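Local coordinates for protein phosphatidylinositol-specific phospholipase C1 (Streptomyces antibioticus, PDB 3H4X) that belongs to the phosphatidylinositol-specific phospholipase C family and folds as a single-chain barrel of eight parallel strands ringed by helices, at residues D62-A67 against V74-P79; M130-A136 against T209-Y213. One frame throughout, in Å; residues are numbered along the deposited sequence.

Interaction 1: residues D62-A67 against V74-P79; sequences DLWSNA and VSHSNP. With EOH (ethanol), chain H.
The indole of W64 has the ring of P79 lying over one face. P79 CD sits near the axis of the six-membered ring, 3.5 Å from its centroid and 18° off the normal, a CH-pi contact. N78 CA makes a longer one over the outer part of that face. At the edge of the indole, near its plane, are the carbonyl oxygens of S75 and H76. W64 NE1 donates to S75 O over 2.8 Å, almost straight (168°). The acceptor lies in the ring plane, but the nitrogen stands above the plane of the S75 carbonyl. W64 takes CG beside its backbone N (chi1 -58°), which swings the ring toward the 74-79 segment.

The imidazole of H76 runs alongside the D62 side chain, with the two planes well inclined. Water 1 lies over one face of the imidazole, toward its rim. It is 2.8 Å from D62 OD2 and also reaches H76 O. D62 OD2 is bonded to Y40 OH as well.

The backbones meet in a single antiparallel non-hydrogen-bonded pair, L63 with V74. There L63 CD2 touches V74 CG2 at 3.6 Å. S75 N gives a weak bond to D62 O, 3.3 Å away, and V74 CA makes a CA-H...O contact with that oxygen. An ethanol hydroxyl donates to A67 O.

With one edge bonded and one face covered by proline, the indole has little freedom to rotate. The loop after V74 is thus held to the end of strand 58-64 largely through W64, with the D62 and L63 contacts beside it.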
ATOM      1  N   ASP A  62      -9.586   2.004   0.961  1.00  8.09           N
ATOM      2  CA  ASP A  62     -10.094   3.101   0.133  1.00  8.07           C
ATOM      3  C   ASP A  62     -10.476   4.275   1.029  1.00  7.98           C
ATOM      4  O   ASP A  62     -11.331   4.130   1.907  1.00  8.41           O
ATOM      5  CB  ASP A  62     -11.322   2.651  -0.661  1.00  8.71           C
ATOM      6  CG  ASP A  62     -10.994   1.623  -1.728  1.00  9.70           C
ATOM      7  OD1 ASP A  62      -9.878   1.661  -2.286  1.00 12.46           O
ATOM      8  OD2 ASP A  62     -11.860   0.777  -2.021  1.00 10.58           O
ATOM      9  N   LEU A  63      -9.839   5.426   0.811  1.00  7.68           N
ATOM     10  CA  LEU A  63     -10.082   6.625   1.612  1.00  7.84           C
ATOM     11  C   LEU A  63     -10.665   7.744   0.773  1.00  7.84           C
ATOM     12  O   LEU A  63     -10.357   7.882  -0.411  1.00  8.00           O
ATOM     13  CB  LEU A  63      -8.791   7.144   2.241  1.00  8.04           C
ATOM     14  CG  LEU A  63      -8.090   6.258   3.261  1.00  8.84           C
ATOM     15  CD1 LEU A  63      -6.945   7.031   3.900  1.00  9.32           C
ATOM     16  CD2 LEU A  63      -9.060   5.741   4.317  1.00 10.27           C
ATOM     17  N   TRP A  64     -11.478   8.569   1.419  1.00  8.26           N
ATOM     18  CA  TRP A  64     -12.079   9.733   0.780  1.00  8.66           C
ATOM     19  C   TRP A  64     -11.729  10.987   1.570  1.00  8.80           C
ATOM     20  O   TRP A  64     -11.966  11.047   2.780  1.00  8.99           O
ATOM     21  CB  TRP A  64     -13.597   9.580   0.709  1.00  8.56           C
ATOM     22  CG  TRP A  64     -14.047   8.361  -0.022  1.00  8.86           C
ATOM     23  CD1 TRP A  64     -13.996   7.068   0.421  1.00  9.72           C
ATOM     24  CD2 TRP A  64     -14.639   8.316  -1.323  1.00  9.38           C
ATOM     25  NE1 TRP A  64     -14.509   6.222  -0.533  1.00  9.78           N
ATOM     26  CE2 TRP A  64     -14.914   6.964  -1.612  1.00  9.64           C
ATOM     27  CE3 TRP A  64     -14.961   9.288  -2.274  1.00 10.25           C
ATOM     28  CZ2 TRP A  64     -15.498   6.562  -2.811  1.00 10.56           C
ATOM     29  CZ3 TRP A  64     -15.543   8.885  -3.461  1.00 10.93           C
ATOM     30  CH2 TRP A  64     -15.803   7.535  -3.720  1.00 11.37           C
ATOM     31  N   SER A  65     -11.173  11.984   0.885  1.00  9.05           N
ATOM     32  CA  SER A  65     -10.744  13.223   1.532  1.00  9.92           C
ATOM     33  C   SER A  65     -11.666  14.400   1.251  1.00  9.94           C
ATOM     34  O   SER A  65     -11.581  15.421   1.931  1.00  9.97           O
ATOM     35  CB  SER A  65      -9.345  13.632   1.063  1.00 10.57           C
ATOM     36  OG  SER A  65      -8.421  12.567   1.082  1.00 12.63           O
ATOM     37  N   ASN A  66     -12.505  14.277   0.227  1.00 10.06           N
ATOM     38  CA  ASN A  66     -13.306  15.410  -0.234  1.00 10.74           C
ATOM     39  C   ASN A  66     -14.794  15.286   0.071  1.00 11.14           C
ATOM     40  O   ASN A  66     -15.617  16.037  -0.462  1.00 11.71           O
ATOM     41  CB  ASN A  66     -13.053  15.676  -1.718  1.00 11.05           C
ATOM     42  CG  ASN A  66     -11.721  16.351  -1.959  1.00 11.16           C
ATOM     43  OD1 ASN A  66     -11.558  17.540  -1.678  1.00 12.12           O
ATOM     44  ND2 ASN A  66     -10.751  15.594  -2.463  1.00 11.43           N
ATOM     45  N   ALA A  67     -15.143  14.335   0.928  1.00 11.31           N
ATOM     46  CA  ALA A  67     -16.489  14.299   1.475  1.00 11.94           C
ATOM     47  C   ALA A  67     -16.644  15.480   2.430  1.00 12.44           C
ATOM     48  O   ALA A  67     -15.657  16.119   2.810  1.00 12.94           O
ATOM     49  CB  ALA A  67     -16.744  12.988   2.190  1.00 12.03           C
ATOM     50  N   VAL A  74     -13.617   5.861   5.219  1.00  8.17           N
ATOM     51  CA  VAL A  74     -13.259   4.557   4.691  1.00  8.16           C
ATOM     52  C   VAL A  74     -14.522   3.965   4.082  1.00  7.97           C
ATOM     53  O   VAL A  74     -15.509   3.740   4.787  1.00  8.53           O
ATOM     54  CB  VAL A  74     -12.743   3.620   5.793  1.00  7.98           C
ATOM     55  CG1 VAL A  74     -12.415   2.252   5.214  1.00  8.70           C
ATOM     56  CG2 VAL A  74     -11.528   4.234   6.480  1.00  8.55           C
ATOM     57  N   SER A  75     -14.507   3.739   2.772  1.00  8.00           N
ATOM     58  CA  SER A  75     -15.697   3.272   2.071  1.00  8.51           C
ATOM     59  C   SER A  75     -15.337   2.863   0.654  1.00  8.61           C
ATOM     60  O   SER A  75     -14.518   3.514   0.003  1.00  8.56           O
ATOM     61  CB  SER A  75     -16.750   4.388   2.022  1.00  8.46           C
ATOM     62  OG  SER A  75     -17.997   3.928   1.513  1.00  9.23           O
ATOM     63  N   HIS A  76     -15.955   1.793   0.169  1.00  9.10           N
ATOM     64  CA  HIS A  76     -15.768   1.390  -1.215  1.00  9.89           C
ATOM     65  C   HIS A  76     -16.471   2.357  -2.163  1.00  9.80           C
ATOM     66  O   HIS A  76     -15.888   2.837  -3.134  1.00 10.24           O
ATOM     67  CB  HIS A  76     -16.297  -0.023  -1.444  1.00 10.62           C
ATOM     68  CG  HIS A  76     -16.166  -0.486  -2.860  1.00 12.76           C
ATOM     69  ND1 HIS A  76     -15.066  -1.180  -3.315  1.00 15.04           N
ATOM     70  CD2 HIS A  76     -16.983  -0.331  -3.929  1.00 14.68           C
ATOM     71  CE1 HIS A  76     -15.217  -1.446  -4.601  1.00 15.84           C
ATOM     72  NE2 HIS A  76     -16.371  -0.940  -4.997  1.00 16.33           N
ATOM     73  N   SER A  77     -17.738   2.632  -1.872  1.00  9.92           N
ATOM     74  CA  SER A  77     -18.557   3.492  -2.708  1.00 10.34           C
ATOM     75  C   SER A  77     -18.656   4.881  -2.098  1.00 10.14           C
ATOM     76  O   SER A  77     -18.175   5.119  -0.982  1.00 10.29           O
ATOM     77  CB  SER A  77     -19.940   2.867  -2.892  1.00 10.64           C
ATOM     78  OG  SER A  77     -19.830   1.635  -3.584  1.00 12.43           O
ATOM     79  N   ASN A  78     -19.263   5.802  -2.838  1.00 10.49           N
ATOM     80  CA  ASN A  78     -19.423   7.162  -2.364  1.00 10.60           C
ATOM     81  C   ASN A  78     -19.880   7.151  -0.911  1.00 10.50           C
ATOM     82  O   ASN A  78     -20.927   6.590  -0.596  1.00 10.61           O
ATOM     83  CB  ASN A  78     -20.437   7.905  -3.226  1.00 11.29           C
ATOM     84  CG  ASN A  78     -20.474   9.377  -2.917  1.00 13.09           C
ATOM     85  OD1 ASN A  78     -19.442   9.984  -2.634  1.00 14.87           O
ATOM     86  ND2 ASN A  78     -21.662   9.962  -2.958  1.00 15.92           N
ATOM     87  N   PRO A  79     -19.095   7.760  -0.012  1.00 10.56           N
ATOM     88  CA  PRO A  79     -19.393   7.524   1.399  1.00 10.61           C
ATOM     89  C   PRO A  79     -20.650   8.203   1.931  1.00 10.72           C
ATOM     90  O   PRO A  79     -20.965   9.340   1.581  1.00 11.24           O
ATOM     91  CB  PRO A  79     -18.149   8.054   2.124  1.00 10.82           C
ATOM     92  CG  PRO A  79     -17.506   8.985   1.168  1.00 11.09           C
ATOM     93  CD  PRO A  79     -17.826   8.479  -0.209  1.00 10.82           C
TER
HETATM   94  C1  EOH H 346     -14.195  19.029   2.237  1.00 30.19           C
HETATM   95  C2  EOH H 346     -13.451  20.279   2.694  1.00 30.05           C
HETATM   96  O   EOH H 346     -15.344  18.790   3.016  1.00 30.24           O
HETATM   97  O   HOH W   1     -13.495   1.692  -4.155  1.00 16.48           O

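Interaction 2: residues M130-A136 against T209-Y213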
ATOM      1  N   MET A 130      -6.480   6.759  -2.603  1.00  7.22           N
ATOM      2  CA  MET A 130      -7.149   8.009  -2.285  1.00  7.76           C
ATOM      3  C   MET A 130      -8.221   8.212  -3.347  1.00  7.35           C
ATOM      4  O   MET A 130      -7.966   8.800  -4.403  1.00  7.37           O
ATOM      5  CB  MET A 130      -6.149   9.164  -2.291  1.00  8.44           C
ATOM      6  CG  MET A 130      -5.015   9.019  -1.289  1.00 10.81           C
ATOM      7  SD  MET A 130      -5.576   8.903   0.419  1.00 13.97           S
ATOM      8  CE  MET A 130      -6.903  10.102   0.379  1.00 10.07           C
ATOM      9  N   LYS A 131      -9.414   7.688  -3.074  1.00  7.83           N
ATOM     10  CA  LYS A 131     -10.480   7.607  -4.074  1.00  8.34           C
ATOM     11  C   LYS A 131     -10.674   8.918  -4.817  1.00  8.31           C
ATOM     12  O   LYS A 131     -10.786   8.945  -6.050  1.00  8.65           O
ATOM     13  CB  LYS A 131     -11.802   7.197  -3.416  1.00  8.72           C
ATOM     14  CG  LYS A 131     -11.827   5.796  -2.836  1.00 10.50           C
ATOM     15  CD  LYS A 131     -11.488   4.735  -3.856  1.00 12.57           C
ATOM     16  CE  LYS A 131     -12.499   4.694  -4.975  1.00 13.23           C
ATOM     17  NZ  LYS A 131     -12.274   3.494  -5.835  1.00 14.09           N
ATOM     18  N   ASP A 132     -10.720  10.000  -4.050  1.00  8.81           N
ATOM     19  CA  ASP A 132     -10.993  11.326  -4.582  1.00  9.35           C
ATOM     20  C   ASP A 132      -9.810  12.271  -4.385  1.00  9.49           C
ATOM     21  O   ASP A 132      -9.977  13.491  -4.353  1.00 10.33           O
ATOM     22  CB  ASP A 132     -12.255  11.906  -3.930  1.00  9.59           C
ATOM     23  CG  ASP A 132     -12.158  11.977  -2.409  1.00  9.99           C
ATOM     24  OD1 ASP A 132     -11.108  11.588  -1.854  1.00 10.32           O
ATOM     25  OD2 ASP A 132     -13.125  12.428  -1.758  1.00 10.71           O
ATOM     26  N   GLY A 133      -8.611  11.705  -4.270  1.00  9.51           N
ATOM     27  CA  GLY A 133      -7.399  12.496  -4.081  1.00  9.85           C
ATOM     28  C   GLY A 133      -7.327  13.141  -2.709  1.00  9.82           C
ATOM     29  O   GLY A 133      -8.068  12.771  -1.798  1.00 10.75           O
ATOM     30  N   PHE A 134      -6.425  14.106  -2.563  1.00 10.25           N
ATOM     31  CA  PHE A 134      -6.285  14.840  -1.317  1.00 10.32           C
ATOM     32  C   PHE A 134      -7.212  16.050  -1.272  1.00 10.65           C
ATOM     33  O   PHE A 134      -7.845  16.416  -2.269  1.00 11.02           O
ATOM     34  CB  PHE A 134      -4.834  15.293  -1.120  1.00 10.17           C
ATOM     35  CG  PHE A 134      -3.906  14.199  -0.671  1.00 10.15           C
ATOM     36  CD1 PHE A 134      -3.946  13.735   0.629  1.00 10.49           C
ATOM     37  CD2 PHE A 134      -2.987  13.640  -1.548  1.00 10.87           C
ATOM     38  CE1 PHE A 134      -3.090  12.729   1.049  1.00 11.48           C
ATOM     39  CE2 PHE A 134      -2.131  12.635  -1.132  1.00 11.75           C
ATOM     40  CZ  PHE A 134      -2.184  12.180   0.164  1.00 11.86           C
ATOM     41  N   ASN A 135      -7.276  16.666  -0.100  1.00 10.97           N
ATOM     42  CA  ASN A 135      -8.084  17.853   0.117  1.00 11.82           C
ATOM     43  C   ASN A 135      -7.333  18.806   1.036  1.00 12.49           C
ATOM     44  O   ASN A 135      -7.734  19.035   2.175  1.00 12.27           O
ATOM     45  CB  ASN A 135      -9.427  17.460   0.732  1.00 11.87           C
ATOM     46  CG  ASN A 135     -10.345  18.643   0.940  1.00 12.32           C
ATOM     47  OD1 ASN A 135     -10.072  19.747   0.472  1.00 13.11           O
ATOM     48  ND2 ASN A 135     -11.444  18.414   1.644  1.00 12.70           N
ATOM     49  N   ALA A 136      -6.225  19.343   0.540  1.00 13.55           N
ATOM     50  CA  ALA A 136      -5.390  20.235   1.332  1.00 14.69           C
ATOM     51  C   ALA A 136      -6.185  21.431   1.848  1.00 15.59           C
ATOM     52  O   ALA A 136      -6.038  21.832   3.002  1.00 15.84           O
ATOM     53  CB  ALA A 136      -4.192  20.700   0.517  1.00 14.74           C
ATOM     54  N   THR A 209      -3.163  12.490  -6.632  1.00  8.92           N
ATOM     55  CA  THR A 209      -2.511  11.989  -5.434  1.00  8.35           C
ATOM     56  C   THR A 209      -1.017  11.768  -5.608  1.00  7.84           C
ATOM     57  O   THR A 209      -0.229  12.088  -4.717  1.00  7.57           O
ATOM     58  CB  THR A 209      -3.159  10.657  -5.032  1.00  8.30           C
ATOM     59  OG1 THR A 209      -4.536  10.890  -4.715  1.00  8.87           O
ATOM     60  CG2 THR A 209      -2.451  10.032  -3.836  1.00  9.12           C
ATOM     61  N   ASP A 210      -0.627  11.202  -6.748  1.00  7.45           N
ATOM     62  CA  ASP A 210       0.769  10.836  -6.960  1.00  7.72           C
ATOM     63  C   ASP A 210       1.695  12.047  -7.037  1.00  8.12           C
ATOM     64  O   ASP A 210       2.669  12.140  -6.291  1.00  8.18           O
ATOM     65  CB  ASP A 210       0.949   9.861  -8.141  1.00  7.80           C
ATOM     66  CG  ASP A 210       0.341  10.351  -9.457  1.00  7.81           C
ATOM     67  OD1 ASP A 210      -0.316  11.417  -9.523  1.00  8.54           O
ATOM     68  OD2 ASP A 210       0.531   9.620 -10.450  1.00  7.85           O
ATOM     69  N   VAL A 211       1.373  12.982  -7.920  1.00  8.71           N
ATOM     70  CA  VAL A 211       2.150  14.203  -8.051  1.00  9.57           C
ATOM     71  C   VAL A 211       2.096  15.032  -6.771  1.00  9.14           C
ATOM     72  O   VAL A 211       3.094  15.611  -6.358  1.00  9.31           O
ATOM     73  CB  VAL A 211       1.668  15.044  -9.258  1.00 10.27           C
ATOM     74  CG1 VAL A 211       2.241  16.460  -9.214  1.00 11.56           C
ATOM     75  CG2 VAL A 211       2.019  14.342 -10.562  1.00 11.52           C
ATOM     76  N   GLU A 212       0.932  15.081  -6.136  1.00  8.74           N
ATOM     77  CA  GLU A 212       0.788  15.875  -4.928  1.00  8.72           C
ATOM     78  C   GLU A 212       1.654  15.326  -3.797  1.00  8.18           C
ATOM     79  O   GLU A 212       2.362  16.079  -3.128  1.00  8.32           O
ATOM     80  CB  GLU A 212      -0.675  15.957  -4.495  1.00  9.24           C
ATOM     81  CG  GLU A 212      -0.897  16.925  -3.359  1.00 10.93           C
ATOM     82  CD  GLU A 212      -2.360  17.240  -3.118  1.00 12.98           C
ATOM     83  OE1 GLU A 212      -3.214  16.779  -3.902  1.00 14.59           O
ATOM     84  OE2 GLU A 212      -2.648  17.958  -2.139  1.00 14.30           O
ATOM     85  N   TYR A 213       1.602  14.018  -3.571  1.00  7.69           N
ATOM     86  CA  TYR A 213       2.376  13.465  -2.469  1.00  7.43           C
ATOM     87  C   TYR A 213       3.879  13.403  -2.767  1.00  7.35           C
ATOM     88  O   TYR A 213       4.702  13.694  -1.903  1.00  7.70           O
ATOM     89  CB  TYR A 213       1.830  12.112  -1.999  1.00  7.42           C
ATOM     90  CG  TYR A 213       2.347  11.744  -0.627  1.00  6.57           C
ATOM     91  CD1 TYR A 213       1.684  12.154   0.527  1.00  7.12           C
ATOM     92  CD2 TYR A 213       3.524  11.026  -0.480  1.00  6.92           C
ATOM     93  CE1 TYR A 213       2.171  11.836   1.789  1.00  7.32           C
ATOM     94  CE2 TYR A 213       4.015  10.703   0.767  1.00  6.91           C
ATOM     95  CZ  TYR A 213       3.341  11.109   1.896  1.00  6.77           C
ATOM     96  OH  TYR A 213       3.857  10.778   3.126  1.00  7.54           O
TER
HETATM   97  O   HOH W   2      -4.814  14.734  -4.803  1.00 14.45           O
HETATM   98  O   HOH W   3      -5.292  18.746  -2.140  1.00 16.65           O
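The chain turns in a type I beta turn from M130 to G133, closed by G133 N to M130 O, and G133 then comes within 5.1 Å of T209, CA to CA, at the start of helix 209-222. G133 has a positive phi of 70°, which suits glycine. T209 OG1 lies 3.3 Å from G133 CA and also touches M130 CB, but its hydrogen bond goes to E199. The methyl T209 CG2 packs on M130 CG and, at 3.8 Å, on F134 CE2.

F134 carries most of the contact from its side. Its ring end meets the helix, with F134 CZ 3.9 Å from Y213 CD1. The carboxylate of E212 comes in at the near end of the same side chain. E212 OE1 is 3.5 Å from F134 CB, at the ring edge and near its plane. E212 reaches there extended, with CG anti to the backbone N (chi1 -172°).

No direct hydrogen bond joins the segments. Water 2 accepts from F134 N and lies 2.7 Å from E212 OE1. Water 3 accepts from A136 N and donates to E212 OE2 over 2.8 Å.

E212 lines an acetyl group pocket with P142 and H216, and A136 lines another. This is a beta-alpha loop of a TIM-type barrel: it leaves strand 124-130 and rests on the first turn of helix 209-222, which follows the neighbouring parallel strand 189-195.

Overall arrangement
From the N terminus, interaction 1 comes first. It closes a short loop of six residues and folds the chain leaving barrel strand 58-64 back along that strand's end. Interaction 2 follows in series, so the two neither nest nor cross. It closes a much longer loop of 72 residues, which includes helix 142-153 and strand 189-195, and ties the exit of strand 124-130 to helix 209-222. The centres of interactions 1 and 2 lie about 12 Å apart, and the two touch. The D132 carboxylate probably accepts hydrogen bonds from the backbone N atoms of S65 and N66, joining the loops after two adjacent parallel strands. M130 and N135 also pack against S65 and N66.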